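Local coordinates for 5-Carboxyvanillate Decarboxylase (PDB 4QRN), which probably catalyses the metal-dependent decarboxylation of 5-carboxyvanillate and here binds manganese together with a nitro-substituted analogue, 4-hydroxy-3-methoxy-5-nitrobenzoic acid, at residues Phe44-Val52 and Leu128-Leu136. Sequence-based numbering, arbitrary orientation.
Sequences FATREIIDV and LATRANDTL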
loop_
_atom_site.group_PDB
_atom_site.type_symbol
_atom_site.label_atom_id
_atom_site.label_comp_id
_atom_site.label_asym_id
_atom_site.label_seq_id
_atom_site.Cartn_x
_atom_site.Cartn_y
_atom_site.Cartn_z
ATOM N N PHE A 44 16.176 7.943 -17.411
ATOM C CA PHE A 44 17.410 7.673 -18.152
ATOM C C PHE A 44 18.488 7.273 -17.157
ATOM O O PHE A 44 18.332 7.447 -15.942
ATOM C CB PHE A 44 17.869 8.882 -18.985
ATOM C CG PHE A 44 18.422 9.991 -18.157
ATOM C CD1 PHE A 44 17.553 10.918 -17.580
ATOM C CD2 PHE A 44 19.783 10.111 -17.926
ATOM C CE1 PHE A 44 18.002 11.929 -16.766
ATOM C CE2 PHE A 44 20.266 11.158 -17.088
ATOM C CZ PHE A 44 19.361 12.063 -16.520
ATOM N N ALA A 45 19.584 6.705 -17.671
ATOM C CA ALA A 45 20.728 6.303 -16.858
ATOM C C ALA A 45 21.992 6.863 -17.470
ATOM O O ALA A 45 22.007 7.202 -18.657
ATOM C CB ALA A 45 20.842 4.781 -16.793
ATOM N N THR A 46 23.059 6.921 -16.669
ATOM C CA THR A 46 24.387 7.131 -17.228
ATOM C C THR A 46 25.198 5.868 -16.963
ATOM O O THR A 46 25.108 5.233 -15.910
ATOM C CB THR A 46 25.102 8.378 -16.671
ATOM O OG1 THR A 46 25.531 8.142 -15.325
ATOM C CG2 THR A 46 24.203 9.622 -16.767
ATOM N N ARG A 47 26.031 5.527 -17.932
ATOM C CA ARG A 47 26.835 4.320 -17.827
ATOM C C ARG A 47 27.748 4.371 -16.610
ATOM O O ARG A 47 27.935 3.356 -15.926
ATOM C CB ARG A 47 27.655 4.145 -19.110
ATOM C CG ARG A 47 28.436 2.830 -19.232
ATOM C CD ARG A 47 27.497 1.633 -19.374
ATOM N NE ARG A 47 27.485 0.882 -18.138
ATOM C CZ ARG A 47 26.858 -0.271 -17.945
ATOM N NH1 ARG A 47 26.112 -0.814 -18.903
ATOM N NH2 ARG A 47 26.962 -0.865 -16.765
ATOM N N GLU A 48 28.324 5.539 -16.334
ATOM C CA GLU A 48 29.257 5.603 -15.217
ATOM C C GLU A 48 28.561 5.395 -13.872
ATOM O O GLU A 48 29.166 4.806 -12.969
ATOM C CB GLU A 48 30.077 6.895 -15.220
ATOM C CG GLU A 48 29.276 8.142 -15.089
ATOM C CD GLU A 48 30.111 9.402 -15.232
ATOM O OE1 GLU A 48 31.320 9.312 -15.576
ATOM O OE2 GLU A 48 29.544 10.499 -15.016
ATOM N N ILE A 49 27.294 5.803 -13.732
ATOM C CA ILE A 49 26.596 5.557 -12.475
ATOM C C ILE A 49 26.210 4.078 -12.369
ATOM O O ILE A 49 26.359 3.487 -11.313
ATOM C CB ILE A 49 25.408 6.519 -12.292
ATOM C CG1 ILE A 49 25.949 7.930 -11.993
ATOM C CG2 ILE A 49 24.492 6.049 -11.132
ATOM C CD1 ILE A 49 24.904 9.013 -12.003
ATOM N N ILE A 50 25.731 3.466 -13.452
ATOM C CA ILE A 50 25.461 2.026 -13.406
ATOM C C ILE A 50 26.747 1.256 -13.052
ATOM O O ILE A 50 26.703 0.292 -12.292
ATOM C CB ILE A 50 24.812 1.488 -14.713
ATOM C CG1 ILE A 50 23.536 2.278 -15.084
ATOM C CG2 ILE A 50 24.489 -0.009 -14.588
ATOM C CD1 ILE A 50 22.495 2.373 -13.977
ATOM N N ASP A 51 27.890 1.693 -13.586
ATOM C CA ASP A 51 29.151 1.039 -13.240
ATOM C C ASP A 51 29.466 1.170 -11.747
ATOM O O ASP A 51 30.031 0.251 -11.158
ATOM C CB ASP A 51 30.298 1.630 -14.054
ATOM C CG ASP A 51 30.277 1.204 -15.501
ATOM O OD1 ASP A 51 29.529 0.271 -15.856
ATOM O OD2 ASP A 51 31.024 1.825 -16.282
ATOM N N VAL A 52 29.102 2.294 -11.117
ATOM C CA VAL A 52 29.271 2.399 -9.664
ATOM C C VAL A 52 28.372 1.390 -8.950
ATOM O O VAL A 52 28.822 0.740 -7.990
ATOM C CB VAL A 52 28.980 3.818 -9.129
ATOM C CG1 VAL A 52 28.995 3.830 -7.595
ATOM C CG2 VAL A 52 29.997 4.800 -9.697
ATOM N N LEU A 128 29.229 12.820 -9.613
ATOM C CA LEU A 128 28.439 12.075 -10.580
ATOM C C LEU A 128 27.066 12.701 -10.784
ATOM O O LEU A 128 26.538 12.651 -11.882
ATOM C CB LEU A 128 28.320 10.599 -10.178
ATOM C CG LEU A 128 29.650 9.837 -10.273
ATOM C CD1 LEU A 128 29.430 8.411 -9.847
ATOM C CD2 LEU A 128 30.280 9.902 -11.674
ATOM N N ALA A 129 26.483 13.266 -9.736
ATOM C CA ALA A 129 25.200 13.966 -9.908
ATOM C C ALA A 129 25.398 15.197 -10.793
ATOM O O ALA A 129 24.561 15.487 -11.645
ATOM C CB ALA A 129 24.633 14.371 -8.563
ATOM N N THR A 130 26.482 15.941 -10.569
ATOM C CA THR A 130 26.772 17.112 -11.400
ATOM C C THR A 130 26.874 16.705 -12.864
ATOM O O THR A 130 26.290 17.345 -13.733
ATOM C CB THR A 130 28.097 17.767 -10.965
ATOM O OG1 THR A 130 27.939 18.287 -9.641
ATOM C CG2 THR A 130 28.489 18.889 -11.936
ATOM N N ARG A 131 27.605 15.617 -13.125
ATOM C CA ARG A 131 27.774 15.133 -14.484
ATOM C C ARG A 131 26.450 14.665 -15.092
ATOM O O ARG A 131 26.167 14.957 -16.259
ATOM C CB ARG A 131 28.839 14.025 -14.529
ATOM C CG ARG A 131 30.248 14.573 -14.294
ATOM C CD ARG A 131 31.191 13.491 -13.846
ATOM N NE ARG A 131 31.507 12.532 -14.896
ATOM C CZ ARG A 131 32.450 12.692 -15.828
ATOM N NH1 ARG A 131 33.177 13.803 -15.884
ATOM N NH2 ARG A 131 32.652 11.729 -16.721
ATOM N N ALA A 132 25.627 13.969 -14.313
ATOM C CA ALA A 132 24.344 13.506 -14.829
ATOM C C ALA A 132 23.443 14.701 -15.135
ATOM O O ALA A 132 22.716 14.689 -16.123
ATOM C CB ALA A 132 23.654 12.579 -13.823
ATOM N N ASN A 133 23.465 15.718 -14.272
ATOM C CA ASN A 133 22.664 16.902 -14.506
ATOM C C ASN A 133 23.139 17.637 -15.757
ATOM O O ASN A 133 22.329 18.087 -16.576
ATOM C CB ASN A 133 22.699 17.799 -13.272
ATOM C CG ASN A 133 21.826 17.264 -12.150
ATOM O OD1 ASN A 133 20.879 16.511 -12.397
ATOM N ND2 ASN A 133 22.117 17.665 -10.934
ATOM N N ASP A 134 24.456 17.778 -15.935
ATOM C CA ASP A 134 24.953 18.432 -17.123
ATOM C C ASP A 134 24.618 17.623 -18.391
ATOM O O ASP A 134 24.291 18.207 -19.427
ATOM C CB ASP A 134 26.466 18.640 -17.010
ATOM C CG ASP A 134 26.845 19.699 -15.991
ATOM O OD1 ASP A 134 25.969 20.492 -15.580
ATOM O OD2 ASP A 134 28.038 19.746 -15.618
ATOM N N THR A 135 24.718 16.298 -18.320
ATOM C CA THR A 135 24.371 15.448 -19.447
ATOM C C THR A 135 22.899 15.624 -19.832
ATOM O O THR A 135 22.561 15.769 -21.011
ATOM C CB THR A 135 24.694 13.997 -19.099
ATOM O OG1 THR A 135 26.114 13.867 -18.975
ATOM C CG2 THR A 135 24.160 13.022 -20.161
ATOM N N LEU A 136 22.029 15.633 -18.830
ATOM C CA LEU A 136 20.601 15.854 -19.080
ATOM C C LEU A 136 20.364 17.237 -19.682
ATOM O O LEU A 136 19.589 17.386 -20.638
ATOM C CB LEU A 136 19.842 15.698 -17.772
ATOM C CG LEU A 136 18.335 15.970 -17.846
ATOM C CD1 LEU A 136 17.646 15.103 -18.901
ATOM C CD2 LEU A 136 17.728 15.776 -16.477
HETATM O O HOH W 1 26.874 10.644 -14.482
#
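In the outer helical layer of this amidohydrolase-family fold, Glu48 near the start of helix 47-59 reaches Arg131 of helix 122-142, two helices that run roughly antiparallel and whose segment axes come within 10.6 Å. The salt bridge is side-on and two-pronged: Arg131 NE donates a hydrogen bond to the syn lone pair of Glu48 OE2 at 2.8 Å, with an N-H...O angle of 162°, while NH2 meets OE1 at 3.0 Å. Carboxylate and guanidinium planes are turned 38° apart, so the fork is twisted rather than flat. Glu48 CG sits between its own backbone N and carbonyl carbon (chi1 62°), and beyond CG the side chain is extended, which brings the carboxylate to Arg131. Alongside the carboxylate, Leu128 CD2 lies 3.5 Å from Glu48 OE2, whereas its other methyl, CD1, meets Val52 CG2 at 3.7 Å. Ile49 slides past Leu128 in the opposite direction, CG1 against CB. At the Phe44 end of the contact, where strand 38-44 finishes, Phe44 CE1 approaches Leu136 CD1 at 3.8 Å; Leu111 of strand 106-111 also touches the Phe44 side chain. One water donates to Glu48 OE2 at 2.7 Å and weakly to Leu128 O, and also bonds Thr46 OG1, the N-cap hydroxyl that weakly accepts from Ile49 N. Replacing Glu48 with an alanine would probably leave the Arg131 guanidinium without this carboxylate and deprive the water of an acceptor. The start of helix 47-59 is thus tied to helix 122-142 by both a charge pair and a water bridge, which meet at OE2 on the margin of a largely apolar interface.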